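PDB 4GBA: DCN1-like protein 3 from Homo sapiens, which promotes cullin neddylation by recruiting N-terminally acetylated NEDD8-conjugating E2 enzymes through its DCUN1 domain, the part held in this chain, to cullin-RBX complexes. Local coordinates for residues A[19-24]-A[59-64]; A[47-52]-A[97-102]; A[157-162]-A[182-187]. All coordinates share one frame; numbering follows the deposited sequence.

Contact 1: residues A[19-24]-A[59-64]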
loop_
_atom_site.group_PDB
_atom_site.type_symbol
_atom_site.label_atom_id
_atom_site.label_comp_id
_atom_site.label_asym_id
_atom_site.label_seq_id
_atom_site.Cartn_x
_atom_site.Cartn_y
_atom_site.Cartn_z
ATOM N N ARG A 19 20.001 -12.277 14.262
ATOM C CA ARG A 19 21.122 -11.346 14.293
ATOM C C ARG A 19 20.672 -9.896 14.505
ATOM O O ARG A 19 21.090 -9.248 15.461
ATOM C CB ARG A 19 21.961 -11.474 13.016
ATOM N N GLU A 20 19.822 -9.384 13.621
ATOM C CA GLU A 20 19.331 -8.018 13.762
ATOM C C GLU A 20 18.300 -7.881 14.881
ATOM O O GLU A 20 17.671 -8.852 15.268
ATOM C CB GLU A 20 18.729 -7.528 12.450
ATOM C CG GLU A 20 19.746 -7.022 11.451
ATOM C CD GLU A 20 19.094 -6.501 10.183
ATOM O OE1 GLU A 20 19.308 -7.120 9.114
ATOM O OE2 GLU A 20 18.369 -5.477 10.259
ATOM N N ASP A 21 18.137 -6.666 15.397
ATOM C CA ASP A 21 17.110 -6.376 16.392
ATOM C C ASP A 21 15.849 -5.934 15.664
ATOM O O ASP A 21 15.443 -4.773 15.746
ATOM C CB ASP A 21 17.584 -5.281 17.350
ATOM C CG ASP A 21 16.765 -5.222 18.631
ATOM O OD1 ASP A 21 16.174 -6.252 19.030
ATOM O OD2 ASP A 21 16.732 -4.138 19.253
ATOM N N ALA A 22 15.242 -6.874 14.946
ATOM C CA ALA A 22 14.133 -6.568 14.059
ATOM C C ALA A 22 13.455 -7.835 13.570
ATOM O O ALA A 22 14.024 -8.924 13.611
ATOM C CB ALA A 22 14.625 -5.740 12.856
ATOM N N ILE A 23 12.227 -7.678 13.102
ATOM C CA ILE A 23 11.560 -8.738 12.389
ATOM C C ILE A 23 11.869 -8.575 10.906
ATOM O O ILE A 23 11.586 -7.529 10.313
ATOM C CB ILE A 23 10.052 -8.705 12.652
ATOM C CG1 ILE A 23 9.800 -8.819 14.167
ATOM C CG2 ILE A 23 9.340 -9.802 11.846
ATOM C CD1 ILE A 23 8.334 -8.950 14.588
ATOM N N LEU A 24 12.486 -9.600 10.319
ATOM C CA LEU A 24 12.735 -9.615 8.881
ATOM C C LEU A 24 11.689 -10.488 8.185
ATOM O O LEU A 24 10.599 -10.697 8.732
ATOM C CB LEU A 24 14.165 -10.064 8.584
ATOM C CG LEU A 24 15.214 -9.251 9.359
ATOM C CD1 LEU A 24 16.630 -9.720 9.070
ATOM C CD2 LEU A 24 15.085 -7.758 9.080
ATOM N N PHE A 59 9.799 -5.071 10.521
ATOM C CA PHE A 59 9.402 -4.233 11.653
ATOM C C PHE A 59 10.604 -4.164 12.576
ATOM O O PHE A 59 10.996 -5.182 13.141
ATOM C CB PHE A 59 8.266 -4.861 12.463
ATOM C CG PHE A 59 6.969 -5.007 11.720
ATOM C CD1 PHE A 59 6.536 -4.033 10.841
ATOM C CD2 PHE A 59 6.165 -6.133 11.922
ATOM C CE1 PHE A 59 5.326 -4.160 10.174
ATOM C CE2 PHE A 59 4.955 -6.275 11.256
ATOM C CZ PHE A 59 4.536 -5.279 10.379
ATOM N N THR A 60 11.199 -2.987 12.742
ATOM C CA THR A 60 12.254 -2.843 13.747
ATOM C C THR A 60 11.647 -3.024 15.136
ATOM O O THR A 60 10.434 -2.870 15.323
ATOM C CB THR A 60 12.926 -1.451 13.691
ATOM O OG1 THR A 60 11.981 -0.454 14.090
ATOM C CG2 THR A 60 13.428 -1.145 12.282
ATOM N N ARG A 61 12.484 -3.346 16.114
ATOM C CA ARG A 61 12.020 -3.413 17.495
ATOM C C ARG A 61 11.128 -2.224 17.883
ATOM O O ARG A 61 10.063 -2.420 18.459
ATOM C CB ARG A 61 13.200 -3.517 18.454
ATOM C CG ARG A 61 12.797 -3.394 19.908
ATOM C CD ARG A 61 13.967 -3.620 20.851
ATOM N NE ARG A 61 13.497 -4.071 22.156
ATOM C CZ ARG A 61 13.478 -5.346 22.545
ATOM N NH1 ARG A 61 13.928 -6.306 21.740
ATOM N NH2 ARG A 61 13.021 -5.657 23.750
ATOM N N LYS A 62 11.550 -0.999 17.562
ATOM C CA LYS A 62 10.783 0.189 17.920
ATOM C C LYS A 62 9.425 0.296 17.229
ATOM O O LYS A 62 8.436 0.715 17.841
ATOM C CB LYS A 62 11.580 1.469 17.646
ATOM C CG LYS A 62 10.884 2.717 18.193
ATOM C CD LYS A 62 11.583 4.002 17.791
ATOM C CE LYS A 62 10.762 5.216 18.207
ATOM N NZ LYS A 62 10.522 5.242 19.687
ATOM N N GLU A 63 9.385 -0.046 15.947
ATOM C CA GLU A 63 8.131 -0.035 15.189
ATOM C C GLU A 63 7.146 -1.029 15.799
ATOM O O GLU A 63 5.974 -0.719 16.025
ATOM C CB GLU A 63 8.388 -0.367 13.707
ATOM C CG GLU A 63 9.120 0.745 12.946
ATOM C CD GLU A 63 9.817 0.269 11.659
ATOM O OE1 GLU A 63 9.767 -0.939 11.319
ATOM O OE2 GLU A 63 10.427 1.120 10.977
ATOM N N PHE A 64 7.641 -2.226 16.078
ATOM C CA PHE A 64 6.804 -3.276 16.611
ATOM C C PHE A 64 6.259 -2.876 17.993
ATOM O O PHE A 64 5.049 -2.943 18.250
ATOM C CB PHE A 64 7.575 -4.599 16.659
ATOM C CG PHE A 64 6.707 -5.783 16.930
ATOM C CD1 PHE A 64 6.002 -6.391 15.900
ATOM C CD2 PHE A 64 6.569 -6.280 18.225
ATOM C CE1 PHE A 64 5.182 -7.491 16.151
ATOM C CE2 PHE A 64 5.756 -7.378 18.481
ATOM C CZ PHE A 64 5.064 -7.985 17.435
#

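Contact 2: residues A[47-52]-A[97-102]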
loop_
_atom_site.group_PDB
_atom_site.type_symbol
_atom_site.label_atom_id
_atom_site.label_comp_id
_atom_site.label_asym_id
_atom_site.label_seq_id
_atom_site.Cartn_x
_atom_site.Cartn_y
_atom_site.Cartn_z
ATOM N N LEU A 47 -1.675 -2.776 9.312
ATOM C CA LEU A 47 -0.725 -3.040 10.387
ATOM C C LEU A 47 0.576 -2.283 10.170
ATOM O O LEU A 47 1.033 -1.577 11.063
ATOM C CB LEU A 47 -0.445 -4.542 10.479
ATOM C CG LEU A 47 -0.364 -5.227 11.840
ATOM C CD1 LEU A 47 -1.444 -4.704 12.814
ATOM C CD2 LEU A 47 -0.457 -6.762 11.671
ATOM N N ALA A 48 1.177 -2.435 8.987
ATOM C CA ALA A 48 2.412 -1.736 8.650
ATOM C C ALA A 48 2.222 -0.220 8.793
ATOM O O ALA A 48 3.105 0.485 9.275
ATOM C CB ALA A 48 2.871 -2.094 7.217
ATOM N N TRP A 49 1.064 0.267 8.356
ATOM C CA TRP A 49 0.703 1.666 8.515
ATOM C C TRP A 49 0.721 2.073 10.005
ATOM O O TRP A 49 1.469 2.967 10.399
ATOM C CB TRP A 49 -0.664 1.918 7.859
ATOM C CG TRP A 49 -1.291 3.281 8.150
ATOM C CD1 TRP A 49 -0.716 4.507 7.979
ATOM C CD2 TRP A 49 -2.629 3.528 8.621
ATOM N NE1 TRP A 49 -1.606 5.503 8.312
ATOM C CE2 TRP A 49 -2.784 4.932 8.714
ATOM C CE3 TRP A 49 -3.705 2.699 8.977
ATOM C CZ2 TRP A 49 -3.975 5.528 9.154
ATOM C CZ3 TRP A 49 -4.891 3.290 9.414
ATOM C CH2 TRP A 49 -5.014 4.694 9.500
ATOM N N LYS A 50 -0.083 1.388 10.819
ATOM C CA LYS A 50 -0.107 1.580 12.278
ATOM C C LYS A 50 1.275 1.488 12.952
ATOM O O LYS A 50 1.558 2.227 13.894
ATOM C CB LYS A 50 -1.060 0.570 12.921
ATOM C CG LYS A 50 -2.242 1.194 13.566
ATOM C CD LYS A 50 -2.959 2.101 12.615
ATOM C CE LYS A 50 -4.041 2.874 13.353
ATOM N NZ LYS A 50 -3.465 3.490 14.561
ATOM N N PHE A 51 2.130 0.576 12.477
ATOM C CA PHE A 51 3.472 0.429 13.049
ATOM C C PHE A 51 4.447 1.419 12.429
ATOM O O PHE A 51 5.615 1.482 12.821
ATOM C CB PHE A 51 4.010 -0.994 12.853
ATOM C CG PHE A 51 3.260 -2.050 13.630
ATOM C CD1 PHE A 51 2.121 -1.731 14.356
ATOM C CD2 PHE A 51 3.704 -3.357 13.638
ATOM C CE1 PHE A 51 1.434 -2.697 15.066
ATOM C CE2 PHE A 51 3.028 -4.331 14.348
ATOM C CZ PHE A 51 1.890 -3.998 15.067
ATOM N N GLN A 52 3.969 2.169 11.436
ATOM C CA GLN A 52 4.802 3.148 10.732
ATOM C C GLN A 52 6.101 2.529 10.206
ATOM O O GLN A 52 7.189 3.063 10.455
ATOM C CB GLN A 52 5.159 4.312 11.664
ATOM C CG GLN A 52 3.981 4.969 12.356
ATOM C CD GLN A 52 4.387 6.268 13.027
ATOM O OE1 GLN A 52 4.507 6.343 14.253
ATOM N NE2 GLN A 52 4.626 7.295 12.219
ATOM N N LYS A 97 -6.297 9.430 3.849
ATOM C CA LYS A 97 -5.286 10.245 3.182
ATOM C C LYS A 97 -3.920 9.919 3.747
ATOM O O LYS A 97 -2.943 9.849 3.007
ATOM C CB LYS A 97 -5.582 11.748 3.323
ATOM C CG LYS A 97 -6.601 12.260 2.310
ATOM C CD LYS A 97 -7.205 13.604 2.712
ATOM C CE LYS A 97 -6.300 14.773 2.350
ATOM N NZ LYS A 97 -6.941 16.081 2.690
ATOM N N ASP A 98 -3.856 9.719 5.061
ATOM C CA ASP A 98 -2.582 9.412 5.706
ATOM C C ASP A 98 -2.079 8.018 5.313
ATOM O O ASP A 98 -0.898 7.840 5.020
ATOM C CB ASP A 98 -2.675 9.544 7.231
ATOM C CG ASP A 98 -1.326 9.343 7.916
ATOM O OD1 ASP A 98 -0.511 10.296 7.921
ATOM O OD2 ASP A 98 -1.071 8.236 8.446
ATOM N N LEU A 99 -2.983 7.043 5.315
ATOM C CA LEU A 99 -2.656 5.691 4.911
ATOM C C LEU A 99 -2.172 5.678 3.461
ATOM O O LEU A 99 -1.180 5.014 3.123
ATOM C CB LEU A 99 -3.881 4.790 5.065
ATOM C CG LEU A 99 -3.818 3.485 4.275
ATOM C CD1 LEU A 99 -2.789 2.541 4.882
ATOM C CD2 LEU A 99 -5.190 2.857 4.222
ATOM N N TYR A 100 -2.884 6.425 2.616
ATOM C CA TYR A 100 -2.511 6.624 1.215
ATOM C C TYR A 100 -1.103 7.227 1.017
ATOM O O TYR A 100 -0.346 6.760 0.156
ATOM C CB TYR A 100 -3.576 7.454 0.487
ATOM C CG TYR A 100 -3.375 7.527 -1.015
ATOM C CD1 TYR A 100 -3.840 6.513 -1.849
ATOM C CD2 TYR A 100 -2.723 8.608 -1.602
ATOM C CE1 TYR A 100 -3.657 6.565 -3.222
ATOM C CE2 TYR A 100 -2.532 8.674 -2.988
ATOM C CZ TYR A 100 -3.002 7.650 -3.789
ATOM O OH TYR A 100 -2.815 7.705 -5.157
ATOM N N ARG A 101 -0.740 8.243 1.801
ATOM C CA ARG A 101 0.611 8.807 1.709
ATOM C C ARG A 101 1.675 7.814 2.187
ATOM O O ARG A 101 2.736 7.692 1.566
ATOM C CB ARG A 101 0.731 10.132 2.482
ATOM C CG ARG A 101 -0.413 11.112 2.218
ATOM C CD ARG A 101 -0.242 12.462 2.965
ATOM N NE ARG A 101 0.072 13.543 2.024
ATOM C CZ ARG A 101 -0.305 14.816 2.157
ATOM N NH1 ARG A 101 -1.026 15.200 3.210
ATOM N NH2 ARG A 101 0.040 15.704 1.220
ATOM N N PHE A 102 1.393 7.131 3.303
ATOM C CA PHE A 102 2.253 6.080 3.852
ATOM C C PHE A 102 2.485 4.948 2.837
ATOM O O PHE A 102 3.580 4.400 2.751
ATOM C CB PHE A 102 1.653 5.478 5.147
ATOM C CG PHE A 102 2.300 4.174 5.560
ATOM C CD1 PHE A 102 3.470 4.167 6.313
ATOM C CD2 PHE A 102 1.767 2.954 5.151
ATOM C CE1 PHE A 102 4.080 2.976 6.672
ATOM C CE2 PHE A 102 2.377 1.760 5.507
ATOM C CZ PHE A 102 3.536 1.775 6.269
#

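Contact 3: residues A[157-162]-A[182-187]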
loop_
_atom_site.group_PDB
_atom_site.type_symbol
_atom_site.label_atom_id
_atom_site.label_comp_id
_atom_site.label_asym_id
_atom_site.label_seq_id
_atom_site.Cartn_x
_atom_site.Cartn_y
_atom_site.Cartn_z
ATOM N N ARG A 157 6.459 10.236 -6.743
ATOM C CA ARG A 157 5.720 10.642 -5.551
ATOM C C ARG A 157 4.582 11.609 -5.850
ATOM O O ARG A 157 3.561 11.592 -5.173
ATOM C CB ARG A 157 6.663 11.277 -4.530
ATOM C CG ARG A 157 6.010 11.526 -3.179
ATOM C CD ARG A 157 6.999 12.123 -2.194
ATOM N NE ARG A 157 8.209 11.310 -2.076
ATOM C CZ ARG A 157 8.420 10.423 -1.107
ATOM N NH1 ARG A 157 7.502 10.236 -0.160
ATOM N NH2 ARG A 157 9.554 9.728 -1.085
ATOM N N ASP A 158 4.760 12.456 -6.857
ATOM C CA ASP A 158 3.755 13.462 -7.194
ATOM C C ASP A 158 2.630 12.865 -8.013
ATOM O O ASP A 158 1.472 13.243 -7.853
ATOM C CB ASP A 158 4.403 14.640 -7.923
ATOM C CG ASP A 158 5.306 15.443 -7.013
ATOM O OD1 ASP A 158 4.851 15.801 -5.901
ATOM O OD2 ASP A 158 6.475 15.687 -7.394
ATOM N N THR A 159 2.974 11.919 -8.882
ATOM C CA THR A 159 1.966 11.174 -9.641
ATOM C C THR A 159 1.088 10.343 -8.699
ATOM O O THR A 159 -0.136 10.329 -8.825
ATOM C CB THR A 159 2.614 10.243 -10.693
ATOM O OG1 THR A 159 3.525 10.993 -11.515
ATOM C CG2 THR A 159 1.550 9.576 -11.546
ATOM N N TRP A 160 1.723 9.648 -7.762
ATOM C CA TRP A 160 0.991 8.912 -6.736
ATOM C C TRP A 160 0.108 9.884 -5.932
ATOM O O TRP A 160 -1.096 9.670 -5.791
ATOM C CB TRP A 160 1.972 8.170 -5.822
ATOM C CG TRP A 160 1.324 7.426 -4.683
ATOM C CD1 TRP A 160 1.029 7.921 -3.432
ATOM C CD2 TRP A 160 0.904 6.054 -4.678
ATOM N NE1 TRP A 160 0.443 6.945 -2.663
ATOM C CE2 TRP A 160 0.351 5.788 -3.400
ATOM C CE3 TRP A 160 0.946 5.020 -5.624
ATOM C CZ2 TRP A 160 -0.164 4.531 -3.047
ATOM C CZ3 TRP A 160 0.429 3.761 -5.268
ATOM C CH2 TRP A 160 -0.117 3.537 -3.992
ATOM N N ASN A 161 0.720 10.967 -5.443
ATOM C CA ASN A 161 0.040 11.997 -4.645
ATOM C C ASN A 161 -1.199 12.556 -5.339
ATOM O O ASN A 161 -2.262 12.648 -4.733
ATOM C CB ASN A 161 1.021 13.131 -4.283
ATOM C CG ASN A 161 0.334 14.343 -3.623
ATOM O OD1 ASN A 161 0.025 15.347 -4.285
ATOM N ND2 ASN A 161 0.122 14.263 -2.306
ATOM N N MET A 162 -1.065 12.919 -6.615
ATOM C CA MET A 162 -2.156 13.584 -7.324
ATOM C C MET A 162 -3.215 12.629 -7.858
ATOM O O MET A 162 -4.329 13.060 -8.170
ATOM C CB MET A 162 -1.616 14.453 -8.447
ATOM C CG MET A 162 -0.632 15.500 -7.963
ATOM S SD MET A 162 -0.278 16.701 -9.259
ATOM C CE MET A 162 -1.898 17.421 -9.549
ATOM N N ALA A 182 -2.962 20.940 -15.197
ATOM C CA ALA A 182 -1.613 20.500 -14.823
ATOM C C ALA A 182 -1.605 19.161 -14.051
ATOM O O ALA A 182 -1.028 19.065 -12.953
ATOM C CB ALA A 182 -0.884 21.588 -14.025
ATOM N N TRP A 183 -2.251 18.142 -14.623
ATOM C CA TRP A 183 -2.170 16.780 -14.104
ATOM C C TRP A 183 -0.842 16.183 -14.564
ATOM O O TRP A 183 -0.322 16.593 -15.598
ATOM C CB TRP A 183 -3.329 15.925 -14.649
ATOM C CG TRP A 183 -4.726 16.244 -14.114
ATOM C CD1 TRP A 183 -5.811 16.655 -14.844
ATOM C CD2 TRP A 183 -5.181 16.150 -12.743
ATOM N NE1 TRP A 183 -6.906 16.830 -14.015
ATOM C CE2 TRP A 183 -6.545 16.531 -12.727
ATOM C CE3 TRP A 183 -4.564 15.788 -11.533
ATOM C CZ2 TRP A 183 -7.302 16.557 -11.548
ATOM C CZ3 TRP A 183 -5.318 15.809 -10.365
ATOM C CH2 TRP A 183 -6.675 16.192 -10.382
ATOM N N PRO A 184 -0.278 15.216 -13.808
ATOM C CA PRO A 184 0.899 14.569 -14.400
ATOM C C PRO A 184 0.505 14.046 -15.771
ATOM O O PRO A 184 -0.641 13.644 -15.951
ATOM C CB PRO A 184 1.196 13.425 -13.429
ATOM C CG PRO A 184 0.613 13.888 -12.124
ATOM C CD PRO A 184 -0.628 14.632 -12.502
ATOM N N SER A 185 1.420 14.094 -16.731
ATOM C CA SER A 185 1.075 13.795 -18.120
ATOM C C SER A 185 0.603 12.359 -18.298
ATOM O O SER A 185 -0.182 12.065 -19.201
ATOM C CB SER A 185 2.252 14.108 -19.051
ATOM O OG SER A 185 3.385 13.341 -18.694
ATOM N N LEU A 186 1.066 11.468 -17.429
ATOM C CA LEU A 186 0.560 10.098 -17.435
ATOM C C LEU A 186 -0.981 10.015 -17.374
ATOM O O LEU A 186 -1.584 9.123 -17.978
ATOM C CB LEU A 186 1.186 9.266 -16.310
ATOM C CG LEU A 186 0.840 7.771 -16.366
ATOM C CD1 LEU A 186 1.399 7.131 -17.653
ATOM C CD2 LEU A 186 1.322 7.018 -15.131
ATOM N N PHE A 187 -1.619 10.930 -16.648
ATOM C CA PHE A 187 -3.076 10.922 -16.571
ATOM C C PHE A 187 -3.701 11.168 -17.949
ATOM O O PHE A 187 -4.713 10.560 -18.291
ATOM C CB PHE A 187 -3.604 11.932 -15.543
ATOM C CG PHE A 187 -3.164 11.659 -14.114
ATOM C CD1 PHE A 187 -2.399 10.552 -13.798
ATOM C CD2 PHE A 187 -3.534 12.519 -13.089
ATOM C CE1 PHE A 187 -1.993 10.312 -12.487
ATOM C CE2 PHE A 187 -3.132 12.286 -11.780
ATOM C CZ PHE A 187 -2.356 11.180 -11.482
#

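Contact 1: residues A[19-24]-A[59-64]
With CG anti to the backbone N in both D21 (chi1 -163°) and R61 (chi1 172°), the two side chains lean into one another, and the extended arginine chain carries its guanidinium to the carboxylate. D21 OD1 lies at the edge of that group in a long salt bridge of 3.5 Å to R61 NH1, the planes 24° apart, while D21 OD2 rests on the aliphatic chain at R61 CD. The guanidinium's stronger partner is E9, at NH2. Next to this pair in the chain, the backbones form a short antiparallel ladder. I23 N reaches F59 O at 2.8 Å and nearly straight, and F59 N returns to I23 O at 3.0 Å in the carbonyl plane, on a lone pair. I23 CD1 then sits near the plane of the F59 ring at its edge, and makes an off-centre CH-pi contact with F64, 4.1 Å from the ring centroid. T60 ends its strand as N-cap of helix 61-71: E63 N bonds T60 OG1 and T60 N bonds E63 OE1, a capping box. The two-stranded sheet, reminiscent of those pairing EF-hand loops, meets helix 7-13 where I23 touches F12, and helix 25-34 where F59 packs on M28 and F31; F59 also touches the bound peptide.

Contact 2: residues A[47-52]-A[97-102]
L99 and F102 hold the W49 indole at the apolar centre, where helix 42-50 meets helix 93-107. L99 lies over one face of the indole: its CA stands 3.8 Å from the centroid of the five-membered ring in a CH-pi contact, CB is over the middle of the ring system, and CD1 reaches W49 CG at 3.7 Å. The aliphatic chain of K50 lies against the opposite face, toward the rim, so the indole is sandwiched. F102, its CG anti to the backbone N (chi1 165°), sets its ring against the last turn of helix 42-50, at A48 and W49. W49 CA sits over the ring face, 3.7 Å from the centroid, and A48 CB meets F102 CZ at 4.0 Å. The indole and the F102 ring meet obliquely, their planes 52° apart. At the polar edge W49 NE1 donates to D98 OD2 at 2.8 Å, almost straight (172°) and in the indole plane; the carboxylate receives it on its anti side. This bond satisfies the one polar atom of a buried ring and fixes its rotation. With an alanine here in place of W49, a gap is likely to open between L99 and K50, and D98 would be left without its indole donor. Q52, with positive phi, completes the Schellman motif that follows the helix, and its backbone comes near the F102 ring. Farther out, L47 and K50 pack on helix 76-89, F51 on helix 61-71 and Y100 on helix 157-169, while A48 also touches the bound peptide.

Contact 3: residues A[157-162]-A[182-187]
T159 faces P184, their CA atoms 5.9 Å apart, and one helical turn later M162 stands opposite W183, with CA atoms 7.5 Å apart. Residues 157-162 are the first turns of helix 157-169, with M162 N bonded to D158 O. Across from them, 182-184 run extended at W183 and P184 before the chain turns into helix 185-199, where F187 N bonds P184 O. No hydrogen bond crosses between the two backbones, which leaves the side chains to join them.

M162 does most of the reaching. Its chain bends at the last torsion (chi3 62°), which brings the CE methyl to the six-membered part of the W183 indole, 3.7 Å from W183 CE3, while the sulfur passes across the proline, with M162 SD 3.9 Å from P184 CD. T159 divides its branches. Its CG2, anti to the backbone N, meets F187 CE1 at 3.7 Å, and OG1 runs past P184 CB at 3.9 Å; that hydroxyl has its polar partner in S156. The F187 ring turns its edge to the helix, with T159 O and M162 O near its plane and F187 CZ 3.6 Å from T159 O. P184 CD covers one face of the same ring, toward the rim, so proline and phenylalanine form one apolar block.

Around the contact, F166 meets W183 edge-to-face and also touches F187, while L186 continues onto helix 138-147. The chemistry is thus mainly apolar, with two helix carbonyls at the edge of the F187 ring: methyl, thioether, proline and aromatic surfaces join the start of helix 185-199 to the start of helix 157-169 within the cullin-binding part of the DCUN1 domain, and the attachment rests on shape rather than on charge or directed bonds.

In the fold
The three contacts show how chemistry follows place in a helical domain. Contact 2, partly buried, lies about 8 Å from the chain centre and joins helices 42-50 and 93-107 through a buried indole. Contacts 1 and 3 lie on opposite sides of that centre, and no helix or strand is shared among the three. Contact 1, also partly buried, relies on strand pairing, with apolar packing at I23 and a long salt bridge at its rim; contact 3 is a surface contact, packed without a crossing hydrogen bond. Contact 2 connects the outer two: F51 packs against F59 and F64, and Y100 OH probably bonds W160 O. The peptide touches contacts 1 and 2.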